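Sporozoite microneme protein essential for cell traversal (Plasmodium berghei, PDB 4U5A) is probably required for sporozoites to pass through host cells, by a molecular mechanism that is not established. Local coordinates at residues K16-F21 and I71-I76; T31-F36 and K56-P61; E62-I67 and N184-I189; S121-K126 and N172-I177. All blocks are in the same frame, centred on the assembly; numbering follows the deposited sequence.

How the contacts relate
Contact 1 and contact 2 both join helix 10-39 to the chain around helix 59-84, with centres about 23 Å apart and contact 2 lying within the sequence interval that contact 1 spans. Contact 3 takes helix 59-84 across to helix 167-197; its centre is about 12 Å from that of contact 2, and it touches both contacts 1 and 2. Contact 4, about 35 Å between centres from contact 1 and on the opposite side of the chain's centre, ties helix 88-126 to helix 167-197. It falls within the sequence interval spanned by contact 3 and touches contact 2 through Tyr57 and Ile174. Together they stitch the four long helices into one elongated bundle.

Contact 1: residues K16-F21 and I71-I76; sequences KLSDDF and ILRSFI
Leu72 of the 71-76 helix lies against one face of Phe21, its CD2 3.4 Å from Phe21 CG and its CB reaching along the ring to CE2. With CG of Phe21 anti to the backbone N (chi1 -172°), the ring leans across to helix 59-84. Leu17, one turn earlier on helix 10-39, meets Ile76 CD1 through its CB at 3.6 Å, and the same methyl packs against the Ser18 side chain. Phe21, Leu72, Ser18 and Ile76 are all buried, and Cys102 of helix 88-126 adjoins both Phe21 and Leu72, so this is the close-packed half. The other half is polar and faces solvent. Arg73, bent at chi3, swings its guanidinium over Ser18 CB. The Ser22 hydroxyl is the stronger polar partner of Arg73 NH2; beside it the salt bridge runs from NH2 to Asp19 OD1 at 3.1 Å, with a weak bond from NH1 to the same oxygen. OD1 is met on its anti side, close to the guanidinium plane. The helices run antiparallel, the axes of the two segments 9.4 Å apart. The contact thus pairs a buried apolar half with a charged margin, where the salt bridge probably helps to fix which turns face each other.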
loop_
_atom_site.group_PDB
_atom_site.type_symbol
_atom_site.label_atom_id
_atom_site.label_comp_id
_atom_site.label_asym_id
_atom_site.label_seq_id
_atom_site.Cartn_x
_atom_site.Cartn_y
_atom_site.Cartn_z
ATOM N N LYS A 16 -9.264 20.002 -2.320
ATOM C CA LYS A 16 -9.624 19.112 -1.220
ATOM C C LYS A 16 -9.481 17.650 -1.630
ATOM O O LYS A 16 -9.043 16.821 -0.831
ATOM C CB LYS A 16 -11.041 19.391 -0.739
ATOM N N LEU A 17 -9.856 17.331 -2.868
ATOM C CA LEU A 17 -9.626 15.978 -3.382
ATOM C C LEU A 17 -8.143 15.613 -3.283
ATOM O O LEU A 17 -7.778 14.550 -2.746
ATOM C CB LEU A 17 -10.117 15.853 -4.826
ATOM C CG LEU A 17 -11.635 15.788 -5.016
ATOM C CD1 LEU A 17 -12.013 15.877 -6.484
ATOM C CD2 LEU A 17 -12.170 14.500 -4.414
ATOM N N SER A 18 -7.291 16.511 -3.774
ATOM C CA SER A 18 -5.852 16.273 -3.743
ATOM C C SER A 18 -5.331 16.083 -2.317
ATOM O O SER A 18 -4.604 15.122 -2.030
ATOM C CB SER A 18 -5.106 17.430 -4.411
ATOM O OG SER A 18 -5.339 17.457 -5.806
ATOM N N ASP A 19 -5.728 16.986 -1.426
ATOM C CA ASP A 19 -5.249 16.964 -0.048
ATOM C C ASP A 19 -5.702 15.715 0.720
ATOM O O ASP A 19 -4.906 15.094 1.439
ATOM C CB ASP A 19 -5.702 18.231 0.680
ATOM C CG ASP A 19 -5.039 19.484 0.129
ATOM O OD1 ASP A 19 -3.908 19.379 -0.385
ATOM O OD2 ASP A 19 -5.649 20.572 0.207
ATOM N N ASP A 20 -6.971 15.348 0.562
ATOM C CA ASP A 20 -7.501 14.141 1.188
ATOM C C ASP A 20 -6.758 12.910 0.697
ATOM O O ASP A 20 -6.344 12.059 1.496
ATOM C CB ASP A 20 -8.998 13.985 0.908
ATOM C CG ASP A 20 -9.850 14.958 1.699
ATOM O OD1 ASP A 20 -9.282 15.778 2.454
ATOM O OD2 ASP A 20 -11.089 14.901 1.564
ATOM N N PHE A 21 -6.582 12.822 -0.619
ATOM C CA PHE A 21 -5.871 11.686 -1.192
ATOM C C PHE A 21 -4.462 11.602 -0.611
ATOM O O PHE A 21 -3.995 10.523 -0.248
ATOM C CB PHE A 21 -5.819 11.786 -2.714
ATOM C CG PHE A 21 -5.260 10.562 -3.378
ATOM C CD1 PHE A 21 -6.003 9.394 -3.435
ATOM C CD2 PHE A 21 -3.991 10.576 -3.941
ATOM C CE1 PHE A 21 -5.499 8.261 -4.042
ATOM C CE2 PHE A 21 -3.478 9.445 -4.555
ATOM C CZ PHE A 21 -4.234 8.285 -4.604
ATOM N N ILE A 71 0.921 11.623 -8.928
ATOM C CA ILE A 71 0.227 11.465 -10.203
ATOM C C ILE A 71 -1.200 11.993 -10.106
ATOM O O ILE A 71 -1.684 12.678 -11.013
ATOM C CB ILE A 71 0.222 9.992 -10.677
ATOM C CG1 ILE A 71 1.596 9.614 -11.237
ATOM C CG2 ILE A 71 -0.814 9.772 -11.767
ATOM C CD1 ILE A 71 1.681 8.185 -11.745
ATOM N N LEU A 72 -1.865 11.707 -8.992
ATOM C CA LEU A 72 -3.235 12.163 -8.829
ATOM C C LEU A 72 -3.278 13.674 -8.653
ATOM O O LEU A 72 -4.132 14.346 -9.226
ATOM C CB LEU A 72 -3.903 11.506 -7.626
ATOM C CG LEU A 72 -5.379 11.916 -7.579
ATOM C CD1 LEU A 72 -6.269 10.805 -8.131
ATOM C CD2 LEU A 72 -5.832 12.385 -6.208
ATOM N N ARG A 73 -2.346 14.206 -7.868
ATOM C CA ARG A 73 -2.292 15.639 -7.623
ATOM C C ARG A 73 -1.983 16.387 -8.910
ATOM O O ARG A 73 -2.544 17.449 -9.171
ATOM C CB ARG A 73 -1.243 15.972 -6.561
ATOM C CG ARG A 73 -1.245 17.434 -6.140
ATOM C CD ARG A 73 -0.362 17.692 -4.928
ATOM N NE ARG A 73 -0.938 17.146 -3.701
ATOM C CZ ARG A 73 -1.841 17.775 -2.956
ATOM N NH1 ARG A 73 -2.286 18.971 -3.316
ATOM N NH2 ARG A 73 -2.309 17.202 -1.853
ATOM N N SER A 74 -1.110 15.811 -9.729
ATOM C CA SER A 74 -0.767 16.416 -11.008
ATOM C C SER A 74 -1.963 16.387 -11.947
ATOM O O SER A 74 -2.181 17.325 -12.713
ATOM C CB SER A 74 0.425 15.701 -11.650
ATOM O OG SER A 74 1.658 16.177 -11.136
ATOM N N PHE A 75 -2.748 15.317 -11.876
ATOM C CA PHE A 75 -3.923 15.197 -12.731
ATOM C C PHE A 75 -4.973 16.250 -12.407
ATOM O O PHE A 75 -5.514 16.895 -13.306
ATOM C CB PHE A 75 -4.547 13.811 -12.605
ATOM C CG PHE A 75 -5.843 13.671 -13.348
ATOM C CD1 PHE A 75 -5.851 13.409 -14.709
ATOM C CD2 PHE A 75 -7.055 13.827 -12.690
ATOM C CE1 PHE A 75 -7.044 13.287 -15.400
ATOM C CE2 PHE A 75 -8.251 13.711 -13.372
ATOM C CZ PHE A 75 -8.247 13.440 -14.730
ATOM N N ILE A 76 -5.263 16.408 -11.120
ATOM C CA ILE A 76 -6.257 17.369 -10.657
ATOM C C ILE A 76 -5.872 18.805 -11.028
ATOM O O ILE A 76 -6.725 19.588 -11.446
ATOM C CB ILE A 76 -6.475 17.241 -9.140
ATOM C CG1 ILE A 76 -7.119 15.887 -8.829
ATOM C CG2 ILE A 76 -7.348 18.369 -8.618
ATOM C CD1 ILE A 76 -7.542 15.722 -7.393
#

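Contact 2: residues T31-F36 and K56-P61; sequences TIKDLF and KYSFVP
Ser58 turns its hydroxyl back into its own chain, OG hydrogen-bonding to Ser55 O, and offers its CB to Phe36 on the other segment. This division of labour follows from chi1 of 63°, which holds OG between the backbone N and the carbonyl carbon. The methylene then rests over one face of the phenyl ring as a CH-pi contact, 3.7 Å from the centroid and displaced from the middle toward CG, the nearest ring atom at 3.5 Å. Two further groups reach the far end of the ring obliquely: Tyr57 CB lies 3.8 Å from Phe36 CE1, and Pro61 CG lies 4.1 Å from Phe36 CE2. Phe36 therefore meets three residues of the 56-61 segment, one over a face and two obliquely. A turn earlier on helix 10-39, Ile32 CG2 makes a looser contact with Pro61 CB at 4.3 Å. Between Tyr57 and Pro61 the chain passes from helix 49-57 into helix 59-84, so helix 10-39 packs against the bend that joins them. Beyond that bend stands helix 167-197, where Tyr178 stacks on Tyr57 and hydrogen-bonds to its carbonyl oxygen, while Ile182 touches Val60 and Pro61; Leu35 instead faces helix 88-126.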
loop_
_atom_site.group_PDB
_atom_site.type_symbol
_atom_site.label_atom_id
_atom_site.label_comp_id
_atom_site.label_asym_id
_atom_site.label_seq_id
_atom_site.Cartn_x
_atom_site.Cartn_y
_atom_site.Cartn_z
ATOM N N THR A 31 1.436 2.850 7.627
ATOM C CA THR A 31 1.061 1.463 7.903
ATOM C C THR A 31 2.126 0.481 7.399
ATOM O O THR A 31 2.570 -0.409 8.139
ATOM C CB THR A 31 -0.301 1.113 7.274
ATOM O OG1 THR A 31 -1.314 1.978 7.804
ATOM C CG2 THR A 31 -0.667 -0.333 7.570
ATOM N N ILE A 32 2.534 0.644 6.141
ATOM C CA ILE A 32 3.539 -0.242 5.545
ATOM C C ILE A 32 4.898 -0.097 6.249
ATOM O O ILE A 32 5.617 -1.088 6.477
ATOM C CB ILE A 32 3.687 0.024 4.037
ATOM C CG1 ILE A 32 2.331 -0.134 3.344
ATOM C CG2 ILE A 32 4.707 -0.919 3.420
ATOM C CD1 ILE A 32 2.364 0.134 1.851
ATOM N N LYS A 33 5.248 1.137 6.600
ATOM C CA LYS A 33 6.461 1.369 7.368
ATOM C C LYS A 33 6.385 0.596 8.677
ATOM O O LYS A 33 7.368 0.007 9.100
ATOM C CB LYS A 33 6.685 2.859 7.638
ATOM C CG LYS A 33 8.044 3.150 8.258
ATOM C CD LYS A 33 9.175 2.623 7.380
ATOM C CE LYS A 33 10.543 2.909 7.989
ATOM N NZ LYS A 33 10.748 4.353 8.288
ATOM N N ASP A 34 5.211 0.605 9.311
ATOM C CA ASP A 34 4.983 -0.176 10.527
ATOM C C ASP A 34 5.170 -1.668 10.278
ATOM O O ASP A 34 5.668 -2.382 11.146
ATOM C CB ASP A 34 3.584 0.077 11.090
ATOM C CG ASP A 34 3.470 1.409 11.794
ATOM O OD1 ASP A 34 4.523 2.026 12.067
ATOM O OD2 ASP A 34 2.329 1.836 12.078
ATOM N N LEU A 35 4.769 -2.138 9.098
ATOM C CA LEU A 35 5.023 -3.529 8.732
ATOM C C LEU A 35 6.518 -3.803 8.809
ATOM O O LEU A 35 6.970 -4.704 9.532
ATOM C CB LEU A 35 4.509 -3.842 7.324
ATOM C CG LEU A 35 3.006 -4.009 7.101
ATOM C CD1 LEU A 35 2.725 -4.385 5.653
ATOM C CD2 LEU A 35 2.428 -5.048 8.046
ATOM N N PHE A 36 7.287 -3.001 8.077
ATOM C CA PHE A 36 8.735 -3.185 8.045
ATOM C C PHE A 36 9.401 -3.043 9.421
ATOM O O PHE A 36 10.299 -3.809 9.752
ATOM C CB PHE A 36 9.364 -2.203 7.057
ATOM C CG PHE A 36 9.362 -2.697 5.640
ATOM C CD1 PHE A 36 10.368 -3.532 5.184
ATOM C CD2 PHE A 36 8.352 -2.330 4.764
ATOM C CE1 PHE A 36 10.373 -3.992 3.881
ATOM C CE2 PHE A 36 8.347 -2.784 3.458
ATOM C CZ PHE A 36 9.359 -3.618 3.016
ATOM N N LYS A 56 16.534 -0.935 3.959
ATOM C CA LYS A 56 16.756 -0.613 2.557
ATOM C C LYS A 56 15.513 -0.977 1.749
ATOM O O LYS A 56 15.030 -0.177 0.947
ATOM C CB LYS A 56 17.983 -1.339 2.020
ATOM N N TYR A 57 15.015 -2.196 1.958
ATOM C CA TYR A 57 13.828 -2.687 1.256
ATOM C C TYR A 57 12.610 -1.779 1.427
ATOM O O TYR A 57 11.771 -1.679 0.535
ATOM C CB TYR A 57 13.474 -4.097 1.734
ATOM C CG TYR A 57 14.234 -5.201 1.036
ATOM C CD1 TYR A 57 15.121 -4.921 0.004
ATOM C CD2 TYR A 57 14.062 -6.525 1.406
ATOM C CE1 TYR A 57 15.817 -5.933 -0.635
ATOM C CE2 TYR A 57 14.751 -7.539 0.771
ATOM C CZ TYR A 57 15.625 -7.241 -0.246
ATOM O OH TYR A 57 16.308 -8.260 -0.871
ATOM N N SER A 58 12.513 -1.131 2.583
ATOM C CA SER A 58 11.333 -0.343 2.925
ATOM C C SER A 58 11.224 0.983 2.173
ATOM O O SER A 58 10.199 1.657 2.249
ATOM C CB SER A 58 11.315 -0.067 4.429
ATOM O OG SER A 58 12.438 0.708 4.812
ATOM N N PHE A 59 12.270 1.354 1.443
ATOM C CA PHE A 59 12.296 2.657 0.784
ATOM C C PHE A 59 11.549 2.654 -0.544
ATOM O O PHE A 59 11.009 3.680 -0.961
ATOM C CB PHE A 59 13.740 3.118 0.575
ATOM C CG PHE A 59 14.422 3.560 1.842
ATOM C CD1 PHE A 59 13.677 3.990 2.931
ATOM C CD2 PHE A 59 15.806 3.553 1.942
ATOM C CE1 PHE A 59 14.299 4.398 4.100
ATOM C CE2 PHE A 59 16.433 3.960 3.107
ATOM C CZ PHE A 59 15.679 4.384 4.188
ATOM N N VAL A 60 11.514 1.504 -1.204
ATOM C CA VAL A 60 10.865 1.409 -2.507
ATOM C C VAL A 60 9.329 1.525 -2.427
ATOM O O VAL A 60 8.740 2.253 -3.223
ATOM C CB VAL A 60 11.262 0.100 -3.232
ATOM C CG1 VAL A 60 10.655 0.043 -4.625
ATOM C CG2 VAL A 60 12.769 -0.001 -3.325
ATOM N N PRO A 61 8.676 0.827 -1.470
ATOM C CA PRO A 61 7.220 0.994 -1.403
ATOM C C PRO A 61 6.796 2.432 -1.122
ATOM O O PRO A 61 5.753 2.852 -1.621
ATOM C CB PRO A 61 6.814 0.074 -0.244
ATOM C CG PRO A 61 7.865 -0.962 -0.210
ATOM C CD PRO A 61 9.130 -0.237 -0.554
#

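Contact 3: residues E62-I67 and N184-I189; sequences EEKLNI and NLTDLI
Lys64 reaches across to helix 167-197 and serves several neighbours along its length. Lys64 CB is 4.1 Å from Leu185 CB. Farther out, Lys64 CD lies 3.8 Å from Ile189 CD1. At the tip, Lys64 NZ meets Thr186 OG1 in a weak hydrogen bond of 3.3 Å. A bend at chi2 (-69°) turns the outer chain across helix 167-197, so that aliphatic carbons meet the hydrophobic residues and the ammonium arrives at the threonine. Ile189 CD1 does double duty: besides Lys64 it meets Ile67 CG2 at 3.7 Å, the two isoleucine side chains crossing at about a right angle. On the buried side Leu65 and Leu185 approach more loosely through their CD2 methyls. A second shell places these groups. Thr186 OG1 bonds back to Ile182 O, its stronger polar partner. Leu65 is backed by Thr28 and Ile32 of helix 10-39 and by Leu109 of helix 88-126, and Leu185 by Leu112. The two segments are only 9° apart in direction and 10.0 Å between axes, although 116 residues separate them in sequence. In this four-helix bundle the second and fourth long helices run parallel, with leucines turned to the interior and Lys64 at the margin.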
loop_
_atom_site.group_PDB
_atom_site.type_symbol
_atom_site.label_atom_id
_atom_site.label_comp_id
_atom_site.label_asym_id
_atom_site.label_seq_id
_atom_site.Cartn_x
_atom_site.Cartn_y
_atom_site.Cartn_z
ATOM N N GLU A 62 7.597 3.176 -0.361
ATOM C CA GLU A 62 7.289 4.577 -0.078
ATOM C C GLU A 62 7.373 5.397 -1.352
ATOM O O GLU A 62 6.569 6.299 -1.575
ATOM C CB GLU A 62 8.235 5.157 0.987
ATOM C CG GLU A 62 7.862 6.583 1.409
ATOM C CD GLU A 62 8.811 7.192 2.415
ATOM O OE1 GLU A 62 9.781 6.511 2.812
ATOM O OE2 GLU A 62 8.581 8.356 2.818
ATOM N N GLU A 63 8.346 5.069 -2.194
ATOM C CA GLU A 63 8.505 5.764 -3.455
ATOM C C GLU A 63 7.309 5.540 -4.371
ATOM O O GLU A 63 6.844 6.472 -5.026
ATOM C CB GLU A 63 9.797 5.331 -4.148
ATOM C CG GLU A 63 11.071 5.771 -3.426
ATOM C CD GLU A 63 12.336 5.259 -4.095
ATOM O OE1 GLU A 63 12.274 4.194 -4.744
ATOM O OE2 GLU A 63 13.388 5.924 -3.975
ATOM N N LYS A 64 6.800 4.314 -4.389
ATOM C CA LYS A 64 5.659 3.969 -5.228
ATOM C C LYS A 64 4.397 4.704 -4.793
ATOM O O LYS A 64 3.575 5.090 -5.622
ATOM C CB LYS A 64 5.416 2.460 -5.198
ATOM C CG LYS A 64 6.542 1.625 -5.783
ATOM C CD LYS A 64 6.626 1.817 -7.290
ATOM C CE LYS A 64 7.789 1.045 -7.890
ATOM N NZ LYS A 64 7.826 1.204 -9.368
ATOM N N LEU A 65 4.250 4.901 -3.491
ATOM C CA LEU A 65 3.081 5.584 -2.964
ATOM C C LEU A 65 3.219 7.092 -3.166
ATOM O O LEU A 65 2.224 7.801 -3.305
ATOM C CB LEU A 65 2.884 5.241 -1.484
ATOM C CG LEU A 65 2.524 3.770 -1.236
ATOM C CD1 LEU A 65 2.233 3.495 0.225
ATOM C CD2 LEU A 65 1.350 3.348 -2.095
ATOM N N ASN A 66 4.455 7.579 -3.198
ATOM C CA ASN A 66 4.696 8.984 -3.493
ATOM C C ASN A 66 4.377 9.280 -4.956
ATOM O O ASN A 66 3.967 10.386 -5.304
ATOM C CB ASN A 66 6.145 9.361 -3.174
ATOM C CG ASN A 66 6.383 9.577 -1.683
ATOM O OD1 ASN A 66 5.448 9.799 -0.914
ATOM N ND2 ASN A 66 7.646 9.515 -1.276
ATOM N N ILE A 67 4.546 8.270 -5.805
ATOM C CA ILE A 67 4.210 8.379 -7.221
ATOM C C ILE A 67 2.696 8.476 -7.411
ATOM O O ILE A 67 2.204 9.358 -8.113
ATOM C CB ILE A 67 4.754 7.165 -8.013
ATOM C CG1 ILE A 67 6.285 7.159 -8.005
ATOM C CG2 ILE A 67 4.229 7.164 -9.441
ATOM C CD1 ILE A 67 6.896 6.003 -8.763
ATOM N N ASN A 184 3.012 -5.559 -7.540
ATOM C CA ASN A 184 1.614 -5.173 -7.350
ATOM C C ASN A 184 1.450 -3.659 -7.245
ATOM O O ASN A 184 0.466 -3.102 -7.727
ATOM C CB ASN A 184 1.029 -5.842 -6.100
ATOM C CG ASN A 184 0.624 -7.282 -6.342
ATOM O OD1 ASN A 184 0.159 -7.635 -7.425
ATOM N ND2 ASN A 184 0.800 -8.124 -5.331
ATOM N N LEU A 185 2.420 -3.000 -6.617
ATOM C CA LEU A 185 2.408 -1.545 -6.500
ATOM C C LEU A 185 2.671 -0.897 -7.854
ATOM O O LEU A 185 2.136 0.169 -8.160
ATOM C CB LEU A 185 3.447 -1.081 -5.475
ATOM C CG LEU A 185 3.169 -1.421 -4.008
ATOM C CD1 LEU A 185 4.343 -1.036 -3.123
ATOM C CD2 LEU A 185 1.904 -0.720 -3.542
ATOM N N THR A 186 3.486 -1.559 -8.667
ATOM C CA THR A 186 3.845 -1.047 -9.982
ATOM C C THR A 186 2.675 -1.125 -10.958
ATOM O O THR A 186 2.438 -0.203 -11.737
ATOM C CB THR A 186 5.045 -1.824 -10.555
ATOM O OG1 THR A 186 6.192 -1.592 -9.732
ATOM C CG2 THR A 186 5.361 -1.375 -11.968
ATOM N N ASP A 187 1.937 -2.228 -10.898
ATOM C CA ASP A 187 0.770 -2.420 -11.751
ATOM C C ASP A 187 -0.402 -1.551 -11.301
ATOM O O ASP A 187 -1.256 -1.183 -12.107
ATOM C CB ASP A 187 0.372 -3.896 -11.776
ATOM C CG ASP A 187 1.443 -4.774 -12.398
ATOM O OD1 ASP A 187 2.382 -4.221 -13.012
ATOM O OD2 ASP A 187 1.351 -6.013 -12.269
ATOM N N LEU A 188 -0.429 -1.220 -10.014
ATOM C CA LEU A 188 -1.458 -0.344 -9.466
ATOM C C LEU A 188 -1.277 1.068 -10.001
ATOM O O LEU A 188 -2.247 1.750 -10.336
ATOM C CB LEU A 188 -1.404 -0.347 -7.939
ATOM C CG LEU A 188 -2.610 0.229 -7.196
ATOM C CD1 LEU A 188 -3.900 -0.387 -7.707
ATOM C CD2 LEU A 188 -2.464 -0.012 -5.704
ATOM N N ILE A 189 -0.021 1.490 -10.087
ATOM C CA ILE A 189 0.335 2.770 -10.686
ATOM C C ILE A 189 -0.106 2.776 -12.146
ATOM O O ILE A 189 -0.566 3.793 -12.666
ATOM C CB ILE A 189 1.852 3.040 -10.573
ATOM C CG1 ILE A 189 2.233 3.351 -9.123
ATOM C CG2 ILE A 189 2.285 4.174 -11.497
ATOM C CD1 ILE A 189 3.723 3.558 -8.911
#

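Contact 4: residues S121-K126 and N172-I177; sequences SHIILK and NFITPI
Phe173 presents its edge to His122 and one of its faces to Lys126, and these two orientations define the contact between the antiparallel helices 88-126 and 167-197 near one end of the four-helix bundle. The His122 pair is T-shaped: the ring planes stand at 83° and the centroids are 5.1 Å apart, with CZ of Phe173 poised over the middle of the imidazole and 3.7 Å from His122 NE2. One turn along, Lys126 passes above the phenyl face. Its CD sits almost on the ring normal, 3.6 Å from the centroid of Phe173, in a CH-pi contact. The chain is extended until chi4 (-66°), where it bends and carries NZ to an off-centre cation-pi position, 4.8 Å from the same centroid and 29° from the normal. Aliphatic contact and charge are thus applied to one face by a single lysine. Phe173 has CG anti to its backbone N, which throws the ring out toward helix 88-126 and between these two partners. Around the contact, Leu154 of helix 148-155 touches His122, Tyr157 touches Lys126, and Leu54 and Tyr57 from helix 49-57 reach Ile174, so that the short helices gather at this end of the bundle. The phenyl ring is met obliquely by Ile123 as well, with CG1 3.9 Å from Phe173 CE2. Beyond it, the two isoleucines close the contact on the more buried side: the chain of Ile123 runs at about a right angle to that of Ile174, bringing CD1 of Ile123 to 3.9 Å from CG2 of Ile174.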
loop_
_atom_site.group_PDB
_atom_site.type_symbol
_atom_site.label_atom_id
_atom_site.label_comp_id
_atom_site.label_asym_id
_atom_site.label_seq_id
_atom_site.Cartn_x
_atom_site.Cartn_y
_atom_site.Cartn_z
ATOM N N SER A 121 3.818 -11.717 9.197
ATOM C CA SER A 121 3.701 -12.750 10.223
ATOM C C SER A 121 4.480 -13.998 9.818
ATOM O O SER A 121 5.201 -14.589 10.629
ATOM C CB SER A 121 2.233 -13.100 10.480
ATOM O OG SER A 121 1.538 -12.011 11.066
ATOM N N HIS A 122 4.333 -14.383 8.554
ATOM C CA HIS A 122 5.034 -15.539 8.008
ATOM C C HIS A 122 6.554 -15.379 8.134
ATOM O O HIS A 122 7.261 -16.322 8.517
ATOM C CB HIS A 122 4.632 -15.743 6.544
ATOM C CG HIS A 122 5.013 -17.077 5.987
ATOM N ND1 HIS A 122 5.581 -18.074 6.751
ATOM C CD2 HIS A 122 4.906 -17.584 4.733
ATOM C CE1 HIS A 122 5.809 -19.133 5.997
ATOM N NE2 HIS A 122 5.406 -18.861 4.766
ATOM N N ILE A 123 7.050 -14.184 7.819
ATOM C CA ILE A 123 8.482 -13.905 7.904
ATOM C C ILE A 123 8.982 -13.967 9.348
ATOM O O ILE A 123 10.007 -14.596 9.629
ATOM C CB ILE A 123 8.830 -12.522 7.304
ATOM C CG1 ILE A 123 8.640 -12.533 5.782
ATOM C CG2 ILE A 123 10.260 -12.130 7.643
ATOM C CD1 ILE A 123 8.743 -11.160 5.139
ATOM N N ILE A 124 8.265 -13.310 10.258
ATOM C CA ILE A 124 8.641 -13.322 11.672
ATOM C C ILE A 124 8.682 -14.748 12.209
ATOM O O ILE A 124 9.613 -15.115 12.920
ATOM C CB ILE A 124 7.687 -12.465 12.537
ATOM C CG1 ILE A 124 8.018 -10.977 12.375
ATOM C CG2 ILE A 124 7.825 -12.820 14.002
ATOM C CD1 ILE A 124 7.123 -10.041 13.180
ATOM N N LEU A 125 7.690 -15.558 11.852
ATOM C CA LEU A 125 7.675 -16.945 12.303
ATOM C C LEU A 125 8.837 -17.763 11.735
ATOM O O LEU A 125 9.565 -18.413 12.488
ATOM C CB LEU A 125 6.349 -17.617 11.938
ATOM C CG LEU A 125 5.143 -17.229 12.794
ATOM C CD1 LEU A 125 3.935 -18.095 12.470
ATOM C CD2 LEU A 125 5.503 -17.344 14.262
ATOM N N LYS A 126 9.010 -17.736 10.414
ATOM C CA LYS A 126 9.992 -18.610 9.772
ATOM C C LYS A 126 11.433 -18.320 10.200
ATOM O O LYS A 126 12.256 -19.234 10.266
ATOM C CB LYS A 126 9.873 -18.528 8.247
ATOM C CG LYS A 126 10.775 -19.518 7.509
ATOM C CD LYS A 126 10.468 -19.560 6.019
ATOM C CE LYS A 126 11.250 -20.660 5.310
ATOM N NZ LYS A 126 12.718 -20.418 5.296
ATOM N N ASN A 172 16.692 -15.534 0.101
ATOM C CA ASN A 172 16.011 -16.494 -0.758
ATOM C C ASN A 172 14.522 -16.615 -0.443
ATOM O O ASN A 172 13.723 -16.948 -1.318
ATOM C CB ASN A 172 16.680 -17.869 -0.640
ATOM C CG ASN A 172 15.858 -18.978 -1.275
ATOM O OD1 ASN A 172 15.490 -18.905 -2.449
ATOM N ND2 ASN A 172 15.551 -20.008 -0.492
ATOM N N PHE A 173 14.140 -16.306 0.792
ATOM C CA PHE A 173 12.739 -16.426 1.177
ATOM C C PHE A 173 11.928 -15.160 0.927
ATOM O O PHE A 173 10.799 -15.229 0.439
ATOM C CB PHE A 173 12.612 -16.818 2.647
ATOM C CG PHE A 173 11.190 -16.908 3.123
ATOM C CD1 PHE A 173 10.344 -17.889 2.627
ATOM C CD2 PHE A 173 10.698 -16.016 4.061
ATOM C CE1 PHE A 173 9.033 -17.978 3.057
ATOM C CE2 PHE A 173 9.389 -16.101 4.500
ATOM C CZ PHE A 173 8.555 -17.084 3.996
ATOM N N ILE A 174 12.491 -14.004 1.262
ATOM C CA ILE A 174 11.729 -12.767 1.157
ATOM C C ILE A 174 11.819 -12.144 -0.233
ATOM O O ILE A 174 11.052 -11.237 -0.552
ATOM C CB ILE A 174 12.181 -11.720 2.202
ATOM C CG1 ILE A 174 13.581 -11.201 1.880
ATOM C CG2 ILE A 174 12.123 -12.297 3.610
ATOM C CD1 ILE A 174 14.043 -10.120 2.826
ATOM N N THR A 175 12.747 -12.618 -1.062
ATOM C CA THR A 175 12.870 -12.063 -2.411
ATOM C C THR A 175 11.600 -12.276 -3.261
ATOM O O THR A 175 11.129 -11.332 -3.896
ATOM C CB THR A 175 14.103 -12.637 -3.159
ATOM O OG1 THR A 175 15.304 -12.124 -2.570
ATOM C CG2 THR A 175 14.071 -12.252 -4.629
ATOM N N PRO A 176 11.030 -13.500 -3.276
ATOM C CA PRO A 176 9.794 -13.596 -4.067
ATOM C C PRO A 176 8.644 -12.775 -3.488
ATOM O O PRO A 176 7.884 -12.172 -4.245
ATOM C CB PRO A 176 9.447 -15.088 -4.013
ATOM C CG PRO A 176 10.698 -15.781 -3.659
ATOM C CD PRO A 176 11.525 -14.826 -2.857
ATOM N N ILE A 177 8.536 -12.749 -2.163
ATOM C CA ILE A 177 7.470 -12.019 -1.484
ATOM C C ILE A 177 7.574 -10.515 -1.729
ATOM O O ILE A 177 6.591 -9.864 -2.084
ATOM C CB ILE A 177 7.484 -12.307 0.037
ATOM C CG1 ILE A 177 7.162 -13.782 0.296
ATOM C CG2 ILE A 177 6.491 -11.422 0.774
ATOM C CD1 ILE A 177 7.257 -14.191 1.751
#